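Pyocin S8 (PDB 6W0V) is a bacteriocin whose nuclease domain, captured here with its immunity protein, is an H-N-H DNase that probably cleaves the DNA of target bacteria. Local coordinates at residues Thr14-Ala19 with Val63-Lys68; Pro30-Asp35 with Ala57-Leu62; Gln51-Val56 with Gly77-Thr82; Tyr94-Val99 with Leu114-Pro119. The protein carries 1 engineered substitution. All coordinates share one frame; numbering follows the deposited sequence.

Contact 1: Thr14-Ala19 with Val63-Lys68; sequences TGNWLA and VKYFRK
L18 pushes CD1 against the edge of F66, near the ring plane and 3.3 Å from its CZ, the two side chains meeting at about a right angle. This is the buried half of the contact. The other methyl of L18, CD2, lies over the centre of the W17 indole, so that one leucine links two aromatic rings; W17 itself only grazes F66, CZ3 to CZ 4.5 Å, and spends its NE1 on P28 O. F66 continues onto V56, M74 and P80. Towards solvent the packing is flatter and more polar. The CA of N16 sits over the face of Y65, 3.5 Å from the ring centroid and 11° off the normal, a CH-pi contact. A chi1 of -165° then lays the N16 amide across the same ring, N16 CG 3.3 Å from Y65 CD1 and the two planes 31° apart. Beyond the ring, a water accepts from N16 ND2 at 2.7 Å and donates to Y65 O at 3.1 Å, joining the segments where no direct hydrogen bond does. The phenol end of Y65 runs out along G15, with OH 3.3 Å from G15 CA. Y65 is presented by a type I beta turn from V63 to F66, closed by F66 N to V63 O at 2.8 Å. R67, N-cap of the next helix, grips K64 O with both NH1 and NH2, and K68 N bonds D59 of the immunity protein: a type I turn linking helix 60-63 to helix 68-75 of the DNase domain, beside the immunity-protein interface.

Contact 2: Pro30-Asp35 with Ala57-Leu62; sequences PSQIAD and ANDPEL
D59 and Q32 make the polar half of this contact. With chi1 at -171°, the carboxylate of D59 swings away from its own N, between the start of its helix and helix 31-37. OD2 receives a weak hydrogen bond from Q32 NE2 at 3.5 Å, the amide and carboxylate planes lying 50° apart. Q32 gets there with CG wedged between its backbone N and carbonyl carbon (chi1 68°) and a bend at chi2, so that its side chain crosses that of D59 at about a right angle. OD1 turns the other way as N-cap of helix 60-63, taking weak bonds from E61 N at 3.0 Å and L62 N at 3.1 Å. E61 directs its carboxylate to K64 in a salt bridge. L62 closes the walk with the apolar half. Its CD1 meets I33 tip to tip, a tight 3.4 Å from CG1, and stands 3.8 Å from P30 CG. The Q32 side chain meets the same leucine from the opposite direction, NE2 3.6 Å from L62 CD1. V56 touches both I33 and L62, and W17 both P30 and L62, which adds to the apolar side. The chemistry implies a division of labour: buried aliphatic carbons supply the close fit, while one carboxylate caps a helix and weakly ties it to helix 31-37; the amides at that helix start would probably stabilise its negative charge.

Contact 3: Gln51-Val56 with Gly77-Thr82; sequences QFWVAV and GLSPFT
W53 lies against S79 and P80, and CH-pi contacts dominate. P80 puts CD over the centre of the six-membered ring, with CG 3.6 Å from W53 CZ3. S79 CA covers the five-membered ring on the same face, 3.8 Å from its centroid and 20° off the normal. F52 CD1 covers the opposite face, so the indole is sandwiched. With CG beside the backbone N (chi1 -72°), W53 is turned out from its helix onto the loop. A water joins the polar ends: in the indole plane it accepts from W53 NE1 at 2.9 Å and donates to S79 OG at 2.6 Å. That hydroxyl is also bonded to E27 of the immunity protein, which brings the partner chain to the edge of this buried site. Side-chain-to-backbone packing makes up the rest. V54 CG2 stands 3.5 Å from G77 N, where G77, at positive phi, ends helix 68-75 in a Schellman motif; its carbonyl accepts from R49. Helix 45-57 thus backs onto the exit of helix 68-75, whose M74 touches W53 and P80, while I96 of strand 95-98 meets W53 and P80 pairs through its backbone with Y94.

Contact 4: Tyr94-Val99 with Leu114-Pro119; sequences YAIHHV and LRVMTP. Engineered in segment 94-99: A95 (natural residue Glu).
The two strands of the H-N-H, or beta-beta-alpha, element of the His-Me finger nucleases pair here, A95 with M117 and H97 with R115 as hydrogen-bonded antiparallel pairs. A95 N reaches M117 O at 2.7 Å and M117 N returns to A95 O at 2.8 Å; H97 N to R115 O is 2.6 Å and nearly straight at 172°, with R115 N to H97 O at 2.8 Å. I96-V116 and H98-L114 are the non-hydrogen-bonded pairs. On the face bearing A95 and H97, the extended M117 chain crosses H97 obliquely, its SD 4.2 Å from the imidazole centroid. H97 CG, anti to the backbone N (chi1 174°), sets the ring against H122 of helix 119-122, the alpha part of the motif. A95 is an engineered substitution on this face; the natural Glu is probably the H-N-H glutamate required for DNase activity. On the other face, L114 CD2 lies over the H98 ring, 3.2 Å from H98 CD2, while H98 NE2 donates a hydrogen bond to V108 O. I96 CG2 packs on L114 CB at 3.9 Å, and I96 and V116 both touch F52. Beyond the strand end, the Y94 ring lies alongside T118, whose OG1 bonds E86 and M121 N.

From the N terminus, 14-19 waits until 63-68 to close contact 1, a loop that spans helices 31-37, 45-57 and 60-63. Contact 2 falls wholly within that span, joining the first and last of these helices. Contact 3 starts inside it, on helix 45-57, and ends beyond it at 77-82, so it crosses contacts 1 and 2. Contact 4 follows in series, closing a loop without helix or strand between its two strands. V56 and F52 of contact 3 meet W17 and I33, and the loop of contact 3 leads on to contact 4 at Y94. V116 reaches W17, L18 and F52, tying the nuclease strands to the helices; contacts 2 and 4 do not touch.

Contact 1: Thr14-Ala19 with Val63-Lys68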
# COMPACT_ATOMS: atom_id res chain seq x y z
N THR A 14 -1.72 -1.78 -19.54
CA THR A 14 -1.86 -3.26 -19.58
C THR A 14 -0.75 -3.84 -18.70
O THR A 14 0.20 -3.10 -18.36
CB THR A 14 -1.86 -3.76 -21.03
OG1 THR A 14 -0.57 -3.52 -21.59
CG2 THR A 14 -2.93 -3.10 -21.86
N GLY A 15 -0.91 -5.10 -18.31
CA GLY A 15 0.08 -5.83 -17.51
C GLY A 15 0.30 -5.18 -16.15
O GLY A 15 -0.65 -4.58 -15.61
N ASN A 16 1.52 -5.29 -15.63
CA ASN A 16 1.84 -4.97 -14.22
C ASN A 16 1.98 -3.45 -14.11
O ASN A 16 3.07 -2.90 -14.33
CB ASN A 16 3.08 -5.68 -13.71
CG ASN A 16 3.18 -5.62 -12.20
OD1 ASN A 16 2.69 -4.67 -11.58
ND2 ASN A 16 3.79 -6.63 -11.61
N TRP A 17 0.86 -2.82 -13.80
CA TRP A 17 0.73 -1.36 -13.86
C TRP A 17 1.85 -0.70 -13.05
O TRP A 17 2.53 0.18 -13.58
CB TRP A 17 -0.66 -0.98 -13.36
CG TRP A 17 -0.80 0.47 -13.07
CD1 TRP A 17 -0.37 1.52 -13.83
CD2 TRP A 17 -1.44 1.02 -11.92
NE1 TRP A 17 -0.70 2.69 -13.21
CE2 TRP A 17 -1.36 2.42 -12.05
CE3 TRP A 17 -2.07 0.46 -10.80
CZ2 TRP A 17 -1.90 3.27 -11.09
CZ3 TRP A 17 -2.59 1.31 -9.85
CH2 TRP A 17 -2.51 2.70 -10.01
N LEU A 18 2.04 -1.13 -11.80
CA LEU A 18 2.95 -0.41 -10.87
C LEU A 18 4.39 -0.91 -11.01
O LEU A 18 5.25 -0.34 -10.32
CB LEU A 18 2.44 -0.59 -9.44
CG LEU A 18 1.12 0.10 -9.14
CD1 LEU A 18 0.86 0.11 -7.65
CD2 LEU A 18 1.09 1.51 -9.70
N ALA A 19 4.66 -1.87 -11.89
CA ALA A 19 6.05 -2.30 -12.18
C ALA A 19 6.90 -1.05 -12.46
O ALA A 19 8.03 -0.98 -11.94
CB ALA A 19 6.09 -3.27 -13.34
N VAL A 63 -5.90 -5.15 -9.82
CA VAL A 63 -5.81 -5.60 -8.40
C VAL A 63 -5.08 -6.94 -8.36
O VAL A 63 -4.46 -7.23 -7.33
CB VAL A 63 -7.18 -5.66 -7.70
CG1 VAL A 63 -8.00 -6.87 -8.11
CG2 VAL A 63 -7.00 -5.62 -6.19
N LYS A 64 -5.12 -7.71 -9.45
CA LYS A 64 -4.47 -9.04 -9.49
C LYS A 64 -2.96 -8.90 -9.22
O LYS A 64 -2.36 -9.89 -8.82
CB LYS A 64 -4.74 -9.75 -10.81
CG LYS A 64 -4.00 -9.21 -12.01
CD LYS A 64 -4.33 -9.96 -13.28
CE LYS A 64 -3.59 -9.44 -14.49
NZ LYS A 64 -4.03 -10.13 -15.72
N TYR A 65 -2.39 -7.71 -9.40
CA TYR A 65 -0.94 -7.46 -9.20
C TYR A 65 -0.66 -7.08 -7.75
O TYR A 65 0.49 -6.73 -7.44
CB TYR A 65 -0.44 -6.39 -10.16
CG TYR A 65 -0.40 -6.88 -11.58
CD1 TYR A 65 0.63 -7.70 -12.00
CD2 TYR A 65 -1.41 -6.59 -12.47
CE1 TYR A 65 0.68 -8.19 -13.29
CE2 TYR A 65 -1.38 -7.07 -13.77
CZ TYR A 65 -0.34 -7.87 -14.18
OH TYR A 65 -0.30 -8.35 -15.46
N PHE A 66 -1.68 -7.13 -6.91
CA PHE A 66 -1.58 -6.83 -5.46
C PHE A 66 -1.98 -8.08 -4.71
O PHE A 66 -2.90 -8.81 -5.14
CB PHE A 66 -2.49 -5.68 -5.05
CG PHE A 66 -2.17 -4.40 -5.76
CD1 PHE A 66 -2.70 -4.17 -7.02
CD2 PHE A 66 -1.31 -3.47 -5.21
CE1 PHE A 66 -2.40 -3.00 -7.70
CE2 PHE A 66 -1.02 -2.30 -5.89
CZ PHE A 66 -1.56 -2.08 -7.14
N ARG A 67 -1.28 -8.30 -3.61
CA ARG A 67 -1.59 -9.44 -2.74
C ARG A 67 -2.67 -9.00 -1.76
O ARG A 67 -3.18 -7.90 -1.86
CB ARG A 67 -0.29 -10.01 -2.17
CG ARG A 67 0.71 -10.42 -3.25
CD ARG A 67 0.37 -11.72 -3.95
NE ARG A 67 -0.95 -11.75 -4.55
CZ ARG A 67 -1.27 -11.27 -5.75
NH1 ARG A 67 -0.35 -10.69 -6.51
NH2 ARG A 67 -2.51 -11.37 -6.18
N LYS A 68 -3.07 -9.89 -0.87
CA LYS A 68 -4.39 -9.77 -0.21
C LYS A 68 -4.42 -8.56 0.72
O LYS A 68 -5.44 -7.88 0.71
CB LYS A 68 -4.72 -11.07 0.51
CG LYS A 68 -5.28 -12.11 -0.43
CD LYS A 68 -5.52 -13.45 0.20
CE LYS A 68 -6.07 -14.45 -0.80
NZ LYS A 68 -6.65 -15.63 -0.11
O HOH W 1 3.10 -7.08 -8.99

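Contact 2: Pro30-Asp35 with Ala57-Leu62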
# COMPACT_ATOMS: atom_id res chain seq x y z
N PRO A 30 -4.17 4.47 -14.87
CA PRO A 30 -4.82 3.69 -15.91
C PRO A 30 -6.12 4.38 -16.32
O PRO A 30 -6.85 4.86 -15.47
CB PRO A 30 -5.10 2.34 -15.24
CG PRO A 30 -4.09 2.29 -14.11
CD PRO A 30 -3.97 3.72 -13.63
N SER A 31 -6.37 4.40 -17.62
CA SER A 31 -7.58 5.05 -18.19
C SER A 31 -8.84 4.50 -17.51
O SER A 31 -9.74 5.30 -17.25
CB SER A 31 -7.61 4.89 -19.67
OG SER A 31 -7.53 3.54 -20.05
N GLN A 32 -8.89 3.20 -17.20
CA GLN A 32 -10.11 2.60 -16.60
C GLN A 32 -10.28 3.12 -15.17
O GLN A 32 -11.42 3.12 -14.68
CB GLN A 32 -10.07 1.07 -16.63
CG GLN A 32 -9.01 0.47 -15.72
CD GLN A 32 -7.70 0.22 -16.43
OE1 GLN A 32 -7.24 1.03 -17.24
NE2 GLN A 32 -7.09 -0.91 -16.13
N ILE A 33 -9.19 3.53 -14.53
CA ILE A 33 -9.23 4.15 -13.18
C ILE A 33 -9.66 5.60 -13.35
O ILE A 33 -10.57 6.03 -12.64
CB ILE A 33 -7.88 4.00 -12.46
CG1 ILE A 33 -7.54 2.52 -12.25
CG2 ILE A 33 -7.87 4.75 -11.15
CD1 ILE A 33 -8.65 1.75 -11.58
N ALA A 34 -9.06 6.31 -14.30
CA ALA A 34 -9.51 7.67 -14.67
C ALA A 34 -11.02 7.61 -14.88
O ALA A 34 -11.73 8.48 -14.36
CB ALA A 34 -8.79 8.17 -15.89
N ASP A 35 -11.51 6.57 -15.55
CA ASP A 35 -12.95 6.41 -15.85
C ASP A 35 -13.79 6.45 -14.57
O ASP A 35 -14.93 6.88 -14.64
CB ASP A 35 -13.22 5.12 -16.61
CG ASP A 35 -12.69 5.13 -18.03
OD1 ASP A 35 -12.43 6.23 -18.55
OD2 ASP A 35 -12.54 4.05 -18.60
N ALA A 57 -8.61 -1.44 -6.67
CA ALA A 57 -8.98 -2.72 -6.03
C ALA A 57 -10.18 -3.31 -6.76
O ALA A 57 -10.32 -4.52 -6.78
CB ALA A 57 -9.28 -2.53 -4.58
N ASN A 58 -11.02 -2.46 -7.34
CA ASN A 58 -12.26 -2.89 -8.01
C ASN A 58 -12.00 -3.24 -9.47
O ASN A 58 -12.97 -3.60 -10.17
CB ASN A 58 -13.32 -1.80 -7.94
CG ASN A 58 -14.71 -2.35 -8.19
OD1 ASN A 58 -15.54 -1.70 -8.80
ND2 ASN A 58 -14.94 -3.57 -7.73
N ASP A 59 -10.75 -3.12 -9.92
CA ASP A 59 -10.35 -3.45 -11.31
C ASP A 59 -9.62 -4.78 -11.27
O ASP A 59 -8.47 -4.84 -10.84
CB ASP A 59 -9.47 -2.38 -11.95
CG ASP A 59 -9.28 -2.66 -13.42
OD1 ASP A 59 -8.68 -3.69 -13.75
OD2 ASP A 59 -9.82 -1.91 -14.21
N PRO A 60 -10.28 -5.87 -11.69
CA PRO A 60 -9.65 -7.19 -11.62
C PRO A 60 -8.23 -7.23 -12.20
O PRO A 60 -7.36 -7.85 -11.61
CB PRO A 60 -10.60 -8.07 -12.44
CG PRO A 60 -11.95 -7.41 -12.24
CD PRO A 60 -11.65 -5.93 -12.20
N GLU A 61 -8.04 -6.59 -13.35
CA GLU A 61 -6.78 -6.66 -14.14
C GLU A 61 -5.68 -5.81 -13.48
O GLU A 61 -4.50 -6.03 -13.80
CB GLU A 61 -7.03 -6.25 -15.59
CG GLU A 61 -7.81 -7.31 -16.35
CD GLU A 61 -7.26 -8.71 -16.16
OE1 GLU A 61 -8.06 -9.64 -15.90
OE2 GLU A 61 -6.03 -8.88 -16.25
N LEU A 62 -6.04 -4.87 -12.61
CA LEU A 62 -5.01 -4.13 -11.85
C LEU A 62 -4.81 -4.79 -10.49
O LEU A 62 -3.65 -4.92 -10.07
CB LEU A 62 -5.45 -2.68 -11.67
CG LEU A 62 -5.54 -1.89 -12.97
CD1 LEU A 62 -6.15 -0.52 -12.70
CD2 LEU A 62 -4.17 -1.74 -13.61

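Contact 3: Gln51-Val56 with Gly77-Thr82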
# COMPACT_ATOMS: atom_id res chain seq x y z
N GLN A 51 -10.76 6.88 -3.33
CA GLN A 51 -11.60 6.39 -4.44
C GLN A 51 -10.68 5.82 -5.51
O GLN A 51 -11.05 4.88 -6.17
CB GLN A 51 -12.46 7.52 -4.96
CG GLN A 51 -13.48 7.96 -3.92
CD GLN A 51 -14.54 8.81 -4.54
OE1 GLN A 51 -14.95 8.57 -5.67
NE2 GLN A 51 -14.95 9.84 -3.81
N PHE A 52 -9.50 6.41 -5.65
CA PHE A 52 -8.47 5.95 -6.59
C PHE A 52 -8.14 4.50 -6.28
O PHE A 52 -8.28 3.60 -7.12
CB PHE A 52 -7.27 6.88 -6.46
CG PHE A 52 -6.11 6.52 -7.32
CD1 PHE A 52 -5.26 5.49 -6.97
CD2 PHE A 52 -5.87 7.23 -8.48
CE1 PHE A 52 -4.18 5.18 -7.76
CE2 PHE A 52 -4.78 6.92 -9.28
CZ PHE A 52 -3.94 5.90 -8.91
N TRP A 53 -7.74 4.27 -5.05
CA TRP A 53 -7.28 2.91 -4.68
C TRP A 53 -8.47 1.96 -4.63
O TRP A 53 -8.28 0.81 -4.98
CB TRP A 53 -6.52 2.94 -3.38
CG TRP A 53 -5.19 3.58 -3.58
CD1 TRP A 53 -4.74 4.72 -3.01
CD2 TRP A 53 -4.17 3.16 -4.50
NE1 TRP A 53 -3.49 5.01 -3.47
CE2 TRP A 53 -3.11 4.07 -4.38
CE3 TRP A 53 -4.02 2.07 -5.37
CZ2 TRP A 53 -1.93 3.94 -5.09
CZ3 TRP A 53 -2.86 1.95 -6.08
CH2 TRP A 53 -1.83 2.87 -5.95
N VAL A 54 -9.64 2.44 -4.23
CA VAL A 54 -10.86 1.60 -4.29
C VAL A 54 -11.08 1.19 -5.73
O VAL A 54 -11.39 0.03 -5.98
CB VAL A 54 -12.07 2.33 -3.71
CG1 VAL A 54 -13.38 1.66 -4.09
CG2 VAL A 54 -11.94 2.46 -2.20
N ALA A 55 -10.94 2.11 -6.67
CA ALA A 55 -11.16 1.82 -8.09
C ALA A 55 -10.13 0.79 -8.54
O ALA A 55 -10.49 -0.11 -9.28
CB ALA A 55 -11.08 3.09 -8.89
N VAL A 56 -8.89 0.94 -8.10
CA VAL A 56 -7.81 -0.00 -8.47
C VAL A 56 -8.21 -1.37 -7.93
O VAL A 56 -8.18 -2.34 -8.71
CB VAL A 56 -6.44 0.44 -7.92
CG1 VAL A 56 -5.40 -0.65 -8.11
CG2 VAL A 56 -5.98 1.73 -8.55
N GLY A 77 -9.68 2.02 0.47
CA GLY A 77 -9.15 3.28 -0.08
C GLY A 77 -7.76 3.56 0.43
O GLY A 77 -7.28 4.67 0.27
N LEU A 78 -7.09 2.57 1.03
CA LEU A 78 -5.75 2.77 1.61
C LEU A 78 -4.70 2.47 0.55
O LEU A 78 -4.83 1.49 -0.19
CB LEU A 78 -5.56 1.84 2.79
CG LEU A 78 -6.66 1.91 3.83
CD1 LEU A 78 -6.40 0.90 4.93
CD2 LEU A 78 -6.78 3.31 4.41
N SER A 79 -3.70 3.34 0.48
CA SER A 79 -2.59 3.22 -0.47
C SER A 79 -1.90 1.91 -0.20
O SER A 79 -1.58 1.61 0.94
CB SER A 79 -1.65 4.35 -0.33
OG SER A 79 -2.36 5.56 -0.46
N PRO A 80 -1.67 1.10 -1.24
CA PRO A 80 -0.93 -0.13 -1.05
C PRO A 80 0.51 0.19 -0.66
O PRO A 80 1.11 1.14 -1.11
CB PRO A 80 -1.00 -0.84 -2.40
CG PRO A 80 -1.26 0.26 -3.39
CD PRO A 80 -2.04 1.32 -2.63
N PHE A 81 1.06 -0.65 0.19
CA PHE A 81 2.49 -0.63 0.49
C PHE A 81 3.25 -1.03 -0.75
O PHE A 81 2.82 -1.94 -1.48
CB PHE A 81 2.80 -1.62 1.60
CG PHE A 81 2.40 -1.11 2.95
CD1 PHE A 81 1.08 -1.16 3.36
CD2 PHE A 81 3.34 -0.54 3.78
CE1 PHE A 81 0.72 -0.68 4.61
CE2 PHE A 81 2.97 -0.05 5.02
CZ PHE A 81 1.66 -0.11 5.43
N THR A 82 4.39 -0.39 -0.95
CA THR A 82 5.35 -0.81 -1.98
C THR A 82 6.17 -1.92 -1.37
O THR A 82 6.22 -2.07 -0.14
CB THR A 82 6.27 0.32 -2.42
OG1 THR A 82 7.19 0.63 -1.38
CG2 THR A 82 5.50 1.57 -2.76
O HOH W 2 -1.37 6.79 -2.58

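Contact 4: Tyr94-Val99 with Leu114-Pro119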
# COMPACT_ATOMS: atom_id res chain seq x y z
N TYR A 94 2.60 3.32 -2.17
CA TYR A 94 2.55 3.90 -3.52
C TYR A 94 2.04 5.32 -3.39
O TYR A 94 1.02 5.55 -2.73
CB TYR A 94 1.70 3.05 -4.44
CG TYR A 94 2.47 1.86 -4.90
CD1 TYR A 94 3.48 2.00 -5.83
CD2 TYR A 94 2.25 0.62 -4.34
CE1 TYR A 94 4.22 0.91 -6.25
CE2 TYR A 94 2.98 -0.48 -4.75
CZ TYR A 94 3.96 -0.33 -5.70
OH TYR A 94 4.69 -1.40 -6.12
N ALA A 95 2.81 6.25 -3.94
CA ALA A 95 2.51 7.68 -3.88
C ALA A 95 1.80 8.04 -5.17
O ALA A 95 2.17 7.55 -6.23
CB ALA A 95 3.77 8.46 -3.69
N ILE A 96 0.74 8.83 -5.06
CA ILE A 96 0.15 9.49 -6.24
C ILE A 96 0.82 10.85 -6.33
O ILE A 96 0.60 11.66 -5.43
CB ILE A 96 -1.37 9.57 -6.11
CG1 ILE A 96 -1.99 8.19 -5.91
CG2 ILE A 96 -1.93 10.29 -7.32
CD1 ILE A 96 -3.42 8.24 -5.48
N HIS A 97 1.68 11.02 -7.32
CA HIS A 97 2.54 12.21 -7.48
C HIS A 97 1.85 13.17 -8.43
O HIS A 97 1.35 12.73 -9.46
CB HIS A 97 3.91 11.81 -8.00
CG HIS A 97 4.76 12.99 -8.31
ND1 HIS A 97 5.17 13.86 -7.32
CD2 HIS A 97 5.27 13.44 -9.47
CE1 HIS A 97 5.91 14.80 -7.86
NE2 HIS A 97 5.98 14.57 -9.18
N HIS A 98 1.83 14.44 -8.06
CA HIS A 98 1.40 15.54 -8.94
C HIS A 98 2.60 15.96 -9.78
O HIS A 98 3.55 16.51 -9.21
CB HIS A 98 0.84 16.67 -8.11
CG HIS A 98 -0.47 16.29 -7.54
ND1 HIS A 98 -0.59 15.73 -6.30
CD2 HIS A 98 -1.71 16.35 -8.07
CE1 HIS A 98 -1.87 15.50 -6.06
NE2 HIS A 98 -2.57 15.89 -7.14
N VAL A 99 2.56 15.65 -11.08
CA VAL A 99 3.70 15.86 -12.01
C VAL A 99 4.03 17.35 -12.01
O VAL A 99 5.20 17.71 -11.79
CB VAL A 99 3.39 15.35 -13.42
CG1 VAL A 99 4.49 15.71 -14.40
CG2 VAL A 99 3.15 13.85 -13.41
N LEU A 114 -1.19 13.12 -12.64
CA LEU A 114 -0.85 12.15 -11.58
C LEU A 114 0.03 11.06 -12.16
O LEU A 114 -0.23 10.58 -13.26
CB LEU A 114 -2.11 11.56 -10.98
CG LEU A 114 -3.12 12.59 -10.50
CD1 LEU A 114 -4.34 11.89 -9.93
CD2 LEU A 114 -2.50 13.53 -9.47
N ARG A 115 1.00 10.67 -11.36
CA ARG A 115 1.81 9.47 -11.63
C ARG A 115 1.82 8.67 -10.35
O ARG A 115 1.93 9.28 -9.29
CB ARG A 115 3.25 9.85 -11.97
CG ARG A 115 3.35 10.75 -13.18
CD ARG A 115 2.77 10.07 -14.36
NE ARG A 115 3.65 9.07 -14.94
CZ ARG A 115 3.66 8.79 -16.23
NH1 ARG A 115 4.45 7.85 -16.72
NH2 ARG A 115 2.87 9.47 -17.05
N VAL A 116 1.75 7.37 -10.45
CA VAL A 116 1.98 6.55 -9.24
C VAL A 116 3.46 6.23 -9.20
O VAL A 116 4.04 5.87 -10.23
CB VAL A 116 1.06 5.34 -9.19
CG1 VAL A 116 1.37 4.49 -7.98
CG2 VAL A 116 -0.38 5.79 -9.18
N MET A 117 4.05 6.43 -8.03
CA MET A 117 5.49 6.28 -7.82
C MET A 117 5.68 5.53 -6.52
O MET A 117 4.86 5.66 -5.62
CB MET A 117 6.16 7.65 -7.67
CG MET A 117 5.98 8.51 -8.87
SD MET A 117 6.93 9.98 -8.61
CE MET A 117 7.15 10.52 -10.30
N THR A 118 6.76 4.79 -6.43
CA THR A 118 7.21 4.30 -5.12
C THR A 118 7.76 5.50 -4.37
O THR A 118 8.19 6.48 -4.98
CB THR A 118 8.26 3.22 -5.29
OG1 THR A 118 9.36 3.85 -5.95
CG2 THR A 118 7.72 2.05 -6.07
N PRO A 119 7.78 5.46 -3.03
CA PRO A 119 8.40 6.51 -2.24
C PRO A 119 9.83 6.78 -2.70
O PRO A 119 10.23 7.92 -2.74
CB PRO A 119 8.37 5.92 -0.83
CG PRO A 119 7.11 5.11 -0.83
CD PRO A 119 7.09 4.46 -2.20